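Local coordinates for protein uncharacterized HTH-type transcriptional regulator YurK (Bacillus subtilis, PDB 2IKK) that is uncharacterised but probably acts as a GntR-family DNA-binding transcription regulator, its C-terminal UTRA domain, the part described here, being a likely effector-sensing module, at residues V58-R63 against V76-L81; I140-F145 against Y153-L158; D82-I87 against Y105-T110. One frame throughout, in Å; residues are numbered along the deposited sequence.

How the interactions relate
Interactions 1 and 2 each join the two strands of an antiparallel hairpin in the same six-stranded sheet, and both are largely buried. They meet where strands 71-80 and 150-160 run side by side: Val76 N lies 2.8 Å from Leu156 O, and Thr77 OG1 lies 2.6 Å from Ser155 OG, each a probable hydrogen bond. Interaction 3, partly buried and nearer the surface, joins the loops before and after helix 97-105; it touches interaction 1 through Ile87 and interaction 2 at Phe145. The hairpins rest on ladders of backbone bonds, with a histidine-carboxylate pair in the first and a lysine beside aromatic rings in the second, whereas the loops rely on aromatic packing and one hydroxyl bond.

Interaction 1 (V58-R63 against V76-L81). With SO4 (sulfate ion), chain C.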
loop_
_atom_site.group_PDB
_atom_site.type_symbol
_atom_site.label_atom_id
_atom_site.label_comp_id
_atom_site.label_asym_id
_atom_site.label_seq_id
_atom_site.Cartn_x
_atom_site.Cartn_y
_atom_site.Cartn_z
ATOM N N VAL A 58 24.552 2.202 15.201
ATOM C CA VAL A 58 23.835 2.724 14.063
ATOM C C VAL A 58 23.483 4.172 14.279
ATOM O O VAL A 58 23.390 4.593 15.428
ATOM C CB VAL A 58 22.533 1.882 13.748
ATOM C CG1 VAL A 58 22.862 0.443 13.319
ATOM C CG2 VAL A 58 21.602 1.942 14.914
ATOM N N VAL A 59 23.367 4.945 13.217
ATOM C CA VAL A 59 22.905 6.311 13.381
ATOM C C VAL A 59 21.372 6.256 13.238
ATOM O O VAL A 59 20.884 5.756 12.228
ATOM C CB VAL A 59 23.492 7.224 12.273
ATOM C CG1 VAL A 59 22.891 8.575 12.332
ATOM C CG2 VAL A 59 25.000 7.292 12.457
ATOM N N GLU A 60 20.632 6.737 14.252
ATOM C CA GLU A 60 19.138 6.788 14.194
ATOM C C GLU A 60 18.707 8.176 13.799
ATOM O O GLU A 60 18.834 9.108 14.587
ATOM C CB GLU A 60 18.551 6.350 15.543
ATOM C CG GLU A 60 16.994 6.309 15.531
ATOM C CD GLU A 60 16.445 5.657 16.776
ATOM O OE1 GLU A 60 16.476 6.375 17.774
ATOM O OE2 GLU A 60 16.102 4.440 16.784
ATOM N N LEU A 61 18.313 8.347 12.545
ATOM C CA LEU A 61 18.017 9.636 12.046
ATOM C C LEU A 61 16.502 9.742 12.073
ATOM O O LEU A 61 15.804 8.952 11.440
ATOM C CB LEU A 61 18.526 9.760 10.612
ATOM C CG LEU A 61 17.961 10.928 9.795
ATOM C CD1 LEU A 61 18.462 12.198 10.411
ATOM C CD2 LEU A 61 18.272 10.916 8.308
ATOM N N LYS A 62 16.011 10.760 12.761
ATOM C CA LYS A 62 14.549 11.082 12.781
ATOM C C LYS A 62 14.246 12.397 12.033
ATOM O O LYS A 62 14.879 13.452 12.240
ATOM C CB LYS A 62 14.021 11.137 14.211
ATOM C CG LYS A 62 14.227 9.827 14.923
ATOM C CD LYS A 62 13.609 9.855 16.332
ATOM C CE LYS A 62 13.560 8.455 16.946
ATOM N NZ LYS A 62 13.309 8.643 18.418
ATOM N N ARG A 63 13.326 12.304 11.086
ATOM C CA ARG A 63 12.949 13.461 10.329
ATOM C C ARG A 63 11.438 13.558 10.166
ATOM O O ARG A 63 10.776 12.560 10.150
ATOM C CB ARG A 63 13.576 13.409 8.960
ATOM C CG ARG A 63 15.171 13.429 9.001
ATOM C CD ARG A 63 15.840 13.633 7.589
ATOM N NE ARG A 63 15.496 12.557 6.655
ATOM C CZ ARG A 63 15.930 12.448 5.382
ATOM N NH1 ARG A 63 16.776 13.338 4.835
ATOM N NH2 ARG A 63 15.527 11.410 4.627
ATOM N N VAL A 76 11.948 7.325 10.551
ATOM C CA VAL A 76 13.068 6.983 11.452
ATOM C C VAL A 76 13.918 6.032 10.556
ATOM O O VAL A 76 13.416 4.993 10.196
ATOM C CB VAL A 76 12.643 6.226 12.704
ATOM C CG1 VAL A 76 13.866 5.822 13.563
ATOM C CG2 VAL A 76 11.606 7.092 13.537
ATOM N N THR A 77 15.162 6.421 10.243
ATOM C CA THR A 77 16.046 5.583 9.395
ATOM C C THR A 77 17.335 5.243 10.156
ATOM O O THR A 77 17.843 6.112 10.929
ATOM C CB THR A 77 16.300 6.388 8.145
ATOM O OG1 THR A 77 15.043 6.541 7.422
ATOM C CG2 THR A 77 17.422 5.819 7.233
ATOM N N HIS A 78 17.855 4.038 9.926
ATOM C CA HIS A 78 19.070 3.614 10.660
ATOM C C HIS A 78 20.120 3.305 9.615
ATOM O O HIS A 78 19.832 2.624 8.649
ATOM C CB HIS A 78 18.832 2.332 11.470
ATOM C CG HIS A 78 17.883 2.545 12.622
ATOM N ND1 HIS A 78 16.516 2.573 12.446
ATOM C CD2 HIS A 78 18.105 2.845 13.925
ATOM C CE1 HIS A 78 15.919 2.820 13.612
ATOM N NE2 HIS A 78 16.862 2.969 14.536
ATOM N N TYR A 79 21.314 3.856 9.855
ATOM C CA TYR A 79 22.475 3.662 8.982
ATOM C C TYR A 79 23.537 2.964 9.802
ATOM O O TYR A 79 23.880 3.417 10.838
ATOM C CB TYR A 79 23.070 5.028 8.496
ATOM C CG TYR A 79 22.133 5.840 7.670
ATOM C CD1 TYR A 79 21.947 5.597 6.310
ATOM C CD2 TYR A 79 21.352 6.843 8.288
ATOM C CE1 TYR A 79 21.060 6.417 5.550
ATOM C CE2 TYR A 79 20.482 7.625 7.557
ATOM C CZ TYR A 79 20.308 7.367 6.214
ATOM O OH TYR A 79 19.427 8.125 5.507
ATOM N N PRO A 80 24.085 1.888 9.286
ATOM C CA PRO A 80 25.124 1.199 10.035
ATOM C C PRO A 80 26.446 1.979 9.942
ATOM O O PRO A 80 26.947 2.172 8.869
ATOM C CB PRO A 80 25.237 -0.121 9.349
ATOM C CG PRO A 80 24.622 0.091 7.941
ATOM C CD PRO A 80 23.690 1.248 8.044
ATOM N N LEU A 81 27.009 2.314 11.096
ATOM C CA LEU A 81 28.222 3.121 11.141
ATOM C C LEU A 81 29.447 2.335 10.664
ATOM O O LEU A 81 30.433 2.914 10.181
ATOM C CB LEU A 81 28.506 3.593 12.550
ATOM C CG LEU A 81 28.255 5.028 13.038
ATOM C CD1 LEU A 81 28.366 6.201 11.967
ATOM C CD2 LEU A 81 26.975 5.119 13.947
HETATM S S SO4 C . 16.884 11.865 1.175
HETATM O O1 SO4 C . 17.529 12.423 2.362
HETATM O O2 SO4 C . 16.394 12.935 0.301
HETATM O O3 SO4 C . 15.804 11.004 1.578
HETATM O O4 SO4 C . 17.850 11.105 0.338
#
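Glu60 extends its CG opposite its backbone N (chi1 -177°) while His78 turns its ring carbon opposite its carbonyl carbon (chi1 -68°), torsions that set the two side chains next to each other on one face of the sheet, pointing the same way. His78 NE2 gives its proton to Glu60 OE2 at 2.8 Å, meeting the oxygen on its anti side, with carboxylate and imidazole planes 72° apart. On the same face Val58 CG2 touches the ring edge at His78 CD2 (3.7 Å), and Val76 CG1 packs against Glu60 CG at 3.7 Å. Lys62 lies alongside Val76; its NZ is only at long range from Glu60 OE1 and has its salt bridge with Glu124.

The backbones form an antiparallel ladder in which Val59 and Tyr79, and Leu61 and Thr77, are the hydrogen-bonded pairs, Leu61 N to Thr77 O being 2.8 Å. Their side chains occupy the other face, where Leu61 CD2 reaches the edge of the Tyr79 ring at CE2 (4.0 Å). Beyond them Arg63 binds a sulfate, probably from the crystallisation liquor: NH1 holds O1 at 2.7 Å and NH2, also salt-bridged to Glu75, holds O3 at 3.1 Å. Met97 N and His98 ND1 bind it too; it may mark an anion-binding spot, possibly part of the effector site UTRA domains generally have.

Strand 33-41 is bonded to the outer edge of 58-63. Helix 44-50 covers His78 and Pro80 through Ile46 and Leu50, and helix 97-105 sets Met97 against Leu61 and Tyr79 on the opposite face.

Interaction 2 (I140-F145 against Y153-L158)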
loop_
_atom_site.group_PDB
_atom_site.type_symbol
_atom_site.label_atom_id
_atom_site.label_comp_id
_atom_site.label_asym_id
_atom_site.label_seq_id
_atom_site.Cartn_x
_atom_site.Cartn_y
_atom_site.Cartn_z
ATOM N N ILE A 140 5.292 2.200 6.607
ATOM C CA ILE A 140 6.027 1.607 5.530
ATOM C C ILE A 140 7.404 1.237 6.069
ATOM O O ILE A 140 8.161 2.153 6.533
ATOM C CB ILE A 140 6.189 2.569 4.341
ATOM C CG1 ILE A 140 4.844 2.880 3.654
ATOM C CG2 ILE A 140 7.316 1.940 3.350
ATOM C CD1 ILE A 140 4.247 1.639 2.973
ATOM N N ASP A 141 7.715 -0.075 5.993
ATOM C CA ASP A 141 8.974 -0.613 6.533
ATOM C C ASP A 141 9.828 -0.906 5.298
ATOM O O ASP A 141 9.492 -1.783 4.497
ATOM C CB ASP A 141 8.678 -1.838 7.380
ATOM C CG ASP A 141 9.927 -2.475 7.963
ATOM O OD1 ASP A 141 10.999 -2.198 7.419
ATOM O OD2 ASP A 141 9.842 -3.296 8.898
ATOM N N LYS A 142 10.888 -0.108 5.140
ATOM C CA LYS A 142 11.751 -0.140 3.936
ATOM C C LYS A 142 13.176 -0.601 4.239
ATOM O O LYS A 142 13.811 -0.090 5.158
ATOM C CB LYS A 142 11.759 1.210 3.225
ATOM C CG LYS A 142 12.829 1.328 2.099
ATOM C CD LYS A 142 12.712 2.645 1.261
ATOM C CE LYS A 142 13.767 3.649 1.512
ATOM N NZ LYS A 142 13.777 4.809 0.404
ATOM N N THR A 143 13.669 -1.580 3.469
ATOM C CA THR A 143 15.126 -1.856 3.520
ATOM C C THR A 143 15.677 -1.533 2.095
ATOM O O THR A 143 15.099 -1.965 1.069
ATOM C CB THR A 143 15.409 -3.227 3.901
ATOM O OG1 THR A 143 14.789 -3.485 5.175
ATOM C CG2 THR A 143 16.937 -3.462 4.028
ATOM N N ALA A 144 16.752 -0.736 2.067
ATOM C CA ALA A 144 17.357 -0.330 0.771
ATOM C C ALA A 144 18.592 -1.193 0.683
ATOM O O ALA A 144 19.251 -1.487 1.726
ATOM C CB ALA A 144 17.776 1.114 0.803
ATOM N N PHE A 145 18.953 -1.521 -0.558
ATOM C CA PHE A 145 20.076 -2.452 -0.880
ATOM C C PHE A 145 20.903 -1.850 -2.007
ATOM O O PHE A 145 20.402 -1.049 -2.803
ATOM C CB PHE A 145 19.486 -3.740 -1.459
ATOM C CG PHE A 145 18.710 -4.555 -0.444
ATOM C CD1 PHE A 145 19.360 -5.520 0.352
ATOM C CD2 PHE A 145 17.344 -4.338 -0.284
ATOM C CE1 PHE A 145 18.638 -6.294 1.305
ATOM C CE2 PHE A 145 16.619 -5.097 0.695
ATOM C CZ PHE A 145 17.245 -6.071 1.465
ATOM N N TYR A 153 20.595 0.665 4.368
ATOM C CA TYR A 153 19.909 1.359 5.447
ATOM C C TYR A 153 18.470 0.864 5.573
ATOM O O TYR A 153 17.922 0.161 4.664
ATOM C CB TYR A 153 19.965 2.857 5.237
ATOM C CG TYR A 153 19.184 3.341 3.995
ATOM C CD1 TYR A 153 17.823 3.550 4.051
ATOM C CD2 TYR A 153 19.852 3.668 2.796
ATOM C CE1 TYR A 153 17.085 4.017 2.948
ATOM C CE2 TYR A 153 19.170 4.164 1.706
ATOM C CZ TYR A 153 17.747 4.288 1.761
ATOM O OH TYR A 153 16.983 4.722 0.710
ATOM N N CYS A 154 17.824 1.159 6.709
ATOM C CA CYS A 154 16.413 0.770 6.758
ATOM C C CYS A 154 15.598 1.927 7.291
ATOM O O CYS A 154 16.132 2.702 8.070
ATOM C CB CYS A 154 16.236 -0.517 7.571
ATOM S SG CYS A 154 16.884 -0.515 9.261
ATOM N N SER A 155 14.317 2.026 6.926
ATOM C CA SER A 155 13.552 3.235 7.258
ATOM C C SER A 155 12.193 2.756 7.699
ATOM O O SER A 155 11.691 1.740 7.223
ATOM C CB SER A 155 13.445 4.143 6.002
ATOM O OG SER A 155 14.659 4.825 5.485
ATOM N N LEU A 156 11.572 3.486 8.607
ATOM C CA LEU A 156 10.173 3.241 8.939
ATOM C C LEU A 156 9.565 4.624 8.764
ATOM O O LEU A 156 10.096 5.602 9.296
ATOM C CB LEU A 156 10.080 2.837 10.349
ATOM C CG LEU A 156 9.310 1.609 10.792
ATOM C CD1 LEU A 156 9.641 0.287 10.050
ATOM C CD2 LEU A 156 9.549 1.514 12.316
ATOM N N PHE A 157 8.607 4.687 7.876
ATOM C CA PHE A 157 7.835 5.907 7.614
ATOM C C PHE A 157 6.445 5.711 8.207
ATOM O O PHE A 157 5.802 4.673 7.951
ATOM C CB PHE A 157 7.713 6.187 6.112
ATOM C CG PHE A 157 9.033 6.271 5.347
ATOM C CD1 PHE A 157 9.720 7.483 5.248
ATOM C CD2 PHE A 157 9.550 5.157 4.689
ATOM C CE1 PHE A 157 10.904 7.566 4.522
ATOM C CE2 PHE A 157 10.796 5.246 3.964
ATOM C CZ PHE A 157 11.412 6.447 3.872
ATOM N N LEU A 158 5.979 6.690 8.997
ATOM C CA LEU A 158 4.642 6.686 9.631
ATOM C C LEU A 158 3.837 7.843 9.073
ATOM O O LEU A 158 4.374 8.971 8.911
ATOM C CB LEU A 158 4.729 6.757 11.148
ATOM C CG LEU A 158 5.380 5.564 11.763
ATOM C CD1 LEU A 158 5.674 5.892 13.185
ATOM C CD2 LEU A 158 4.462 4.369 11.671
#
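Ile140, Lys142 and Ala144 form hydrogen-bonded pairs with Phe157, Ser155 and Tyr153 on antiparallel strands whose segment axes come within 4.7 Å at 162°, Ser155 N reaching Lys142 O at 2.8 Å and Ala144 N reaching Tyr153 O at 3.0 Å in an almost straight bond.

The side chains of these pairs share one face of the hairpin. With chi1 of 66°, the Tyr153 ring sits between its own backbone N and carbonyl carbon and is laid over Ala144, whose CB stands 3.5 Å from the ring centroid in a CH-pi contact; the His98 ring also meets Tyr153, nearly perpendicular to it. The lysine chain bends at its third torsion; Lys142 CE then meets the edge of the phenol at Tyr153 CE1 (3.6 Å), and NZ makes a weak hydrogen bond to Tyr153 OH. The edge of Phe157 approaches the same methylene, CE2 lying 4.2 Å from Lys142 CE, while its CD2 packs on Ile140 CG2 at 4.1 Å. On the reverse face Leu156 CD1 presses on Asp141 CG (3.5 Å), the carboxylate being tied by OD1 to Lys49 of helix 44-50.

Lys142 CE thus lies at the edges of two aromatic rings and brings the ammonium to a phenol oxygen in a weak bond, through which the charge may polarise the phenol slightly.

Interaction 3 (D82-I87 against Y105-T110); sequences DLFPGI and YKVVPT
Tyr105 is the main bump of this contact, a flat ring laid along the turn of 82-87 with its hydroxyl pushed into the bend. There Tyr105 OH donates to Pro85 O at 2.7 Å. The hydroxyl comes from above the carbonyl plane, 48° out of it, while Pro85 O lies at the edge of the phenol ring, near its plane. Ile87 walls the same hollow, its CB 3.5 Å from Tyr105 OH and its CD1 3.8 Å from Tyr105 CE1. Pro85 CD comes to 4.1 Å from Tyr105 CE2.

One face of the phenol is covered by Phe84. Its CB stands over the ring, and its CD1 descends on Tyr105 CG at 3.6 Å, giving a T-shaped stack in which the edge of Phe84 meets the face of Tyr105, planes at 77° and centroids 5.2 Å apart. With CG of Phe84 turned opposite its carbonyl carbon (chi1 -51°), CB sits toward the hydroxyl end of the tyrosine and the ring reaches over CG at the root.

The bend from Phe84 to Ile87 is a type II beta turn, with Gly86 taking the positive phi at its third position. It belongs to the connection that leaves strand 71-80 of the UTRA-domain sheet and leads to helix 97-105; Tyr105 is the last residue of that helix, and Lys106, also at positive phi, redirects the chain toward strand 111-120.

Val107 follows as a smaller bump, its CG2 meeting the rim of the Phe84 ring at CE1 (3.9 Å), next to the CD1 that meets Tyr105. Leu83 CB lies over one face of the Phe84 ring, and Leu101 of the helix and Ile152 of strand 150-160 touch the same side chain.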
loop_
_atom_site.group_PDB
_atom_site.type_symbol
_atom_site.label_atom_id
_atom_site.label_comp_id
_atom_site.label_asym_id
_atom_site.label_seq_id
_atom_site.Cartn_x
_atom_site.Cartn_y
_atom_site.Cartn_z
ATOM N N ASP A 82 29.354 1.031 10.738
ATOM C CA ASP A 82 30.464 0.206 10.261
ATOM C C ASP A 82 30.610 0.250 8.728
ATOM O O ASP A 82 31.705 -0.004 8.189
ATOM C CB ASP A 82 30.295 -1.210 10.806
ATOM C CG ASP A 82 30.686 -1.302 12.337
ATOM O OD1 ASP A 82 31.782 -0.801 12.709
ATOM O OD2 ASP A 82 29.910 -1.796 13.204
ATOM N N LEU A 83 29.511 0.503 8.005
ATOM C CA LEU A 83 29.589 0.583 6.562
ATOM C C LEU A 83 29.843 2.018 6.125
ATOM O O LEU A 83 30.481 2.262 5.063
ATOM C CB LEU A 83 28.276 0.115 5.945
ATOM C CG LEU A 83 28.071 -1.338 5.502
ATOM C CD1 LEU A 83 27.909 -2.095 6.799
ATOM C CD2 LEU A 83 26.783 -1.377 4.587
ATOM N N PHE A 84 29.290 2.957 6.907
ATOM C CA PHE A 84 29.291 4.388 6.620
ATOM C C PHE A 84 29.938 5.154 7.753
ATOM O O PHE A 84 29.319 5.980 8.441
ATOM C CB PHE A 84 27.856 4.879 6.283
ATOM C CG PHE A 84 27.173 4.045 5.211
ATOM C CD1 PHE A 84 27.620 4.112 3.935
ATOM C CD2 PHE A 84 26.075 3.211 5.496
ATOM C CE1 PHE A 84 27.050 3.332 2.892
ATOM C CE2 PHE A 84 25.503 2.445 4.519
ATOM C CZ PHE A 84 26.000 2.491 3.181
ATOM N N PRO A 85 31.243 4.918 7.966
ATOM C CA PRO A 85 31.824 5.560 9.138
ATOM C C PRO A 85 31.712 7.133 9.096
ATOM O O PRO A 85 31.874 7.734 8.040
ATOM C CB PRO A 85 33.293 5.044 9.129
ATOM C CG PRO A 85 33.544 4.674 7.679
ATOM C CD PRO A 85 32.209 4.119 7.197
ATOM N N GLY A 86 31.349 7.744 10.234
ATOM C CA GLY A 86 31.171 9.183 10.316
ATOM C C GLY A 86 29.955 9.777 9.593
ATOM O O GLY A 86 29.892 10.986 9.398
ATOM N N ILE A 87 28.980 8.952 9.216
ATOM C CA ILE A 87 27.855 9.457 8.355
ATOM C C ILE A 87 26.981 10.461 9.142
ATOM O O ILE A 87 26.415 11.412 8.590
ATOM C CB ILE A 87 26.989 8.318 7.741
ATOM C CG1 ILE A 87 25.982 8.908 6.705
ATOM C CG2 ILE A 87 26.319 7.496 8.889
ATOM C CD1 ILE A 87 25.501 7.847 5.656
ATOM N N TYR A 105 30.383 8.063 0.086
ATOM C CA TYR A 105 30.657 6.633 0.188
ATOM C C TYR A 105 30.651 5.844 -1.127
ATOM O O TYR A 105 30.907 4.632 -1.111
ATOM C CB TYR A 105 29.697 6.001 1.208
ATOM C CG TYR A 105 29.792 6.677 2.541
ATOM C CD1 TYR A 105 28.867 7.671 2.899
ATOM C CD2 TYR A 105 30.803 6.344 3.450
ATOM C CE1 TYR A 105 28.969 8.334 4.092
ATOM C CE2 TYR A 105 30.904 6.989 4.639
ATOM C CZ TYR A 105 29.949 7.953 4.981
ATOM O OH TYR A 105 30.094 8.598 6.172
ATOM N N LYS A 106 30.400 6.527 -2.248
ATOM C CA LYS A 106 30.244 5.911 -3.578
ATOM C C LYS A 106 29.180 4.771 -3.566
ATOM O O LYS A 106 29.299 3.765 -4.254
ATOM C CB LYS A 106 31.612 5.402 -4.075
ATOM C CG LYS A 106 32.710 6.488 -3.991
ATOM C CD LYS A 106 32.227 7.794 -4.591
ATOM C CE LYS A 106 33.327 8.863 -4.510
ATOM N NZ LYS A 106 32.718 10.178 -4.772
ATOM N N VAL A 107 28.114 4.967 -2.803
ATOM C CA VAL A 107 27.063 3.972 -2.746
ATOM C C VAL A 107 25.778 4.531 -3.334
ATOM O O VAL A 107 25.336 5.669 -3.027
ATOM C CB VAL A 107 26.874 3.437 -1.255
ATOM C CG1 VAL A 107 25.558 2.676 -1.067
ATOM C CG2 VAL A 107 28.093 2.550 -0.820
ATOM N N VAL A 108 25.167 3.728 -4.199
ATOM C CA VAL A 108 23.837 4.034 -4.757
ATOM C C VAL A 108 22.930 2.812 -4.541
ATOM O O VAL A 108 23.354 1.678 -4.890
ATOM C CB VAL A 108 23.974 4.391 -6.304
ATOM C CG1 VAL A 108 22.691 4.429 -6.951
ATOM C CG2 VAL A 108 24.611 5.809 -6.419
ATOM N N PRO A 109 21.684 3.011 -3.988
ATOM C CA PRO A 109 20.777 1.877 -3.892
ATOM C C PRO A 109 20.345 1.384 -5.269
ATOM O O PRO A 109 20.161 2.180 -6.207
ATOM C CB PRO A 109 19.577 2.388 -3.007
ATOM C CG PRO A 109 19.814 3.786 -2.705
ATOM C CD PRO A 109 21.140 4.239 -3.374
ATOM N N THR A 110 20.218 0.080 -5.408
ATOM C CA THR A 110 19.834 -0.563 -6.645
ATOM C C THR A 110 18.404 -1.105 -6.555
ATOM O O THR A 110 17.806 -1.414 -7.563
ATOM C CB THR A 110 20.788 -1.751 -6.943
ATOM O OG1 THR A 110 20.844 -2.656 -5.828
ATOM C CG2 THR A 110 22.227 -1.198 -7.192
#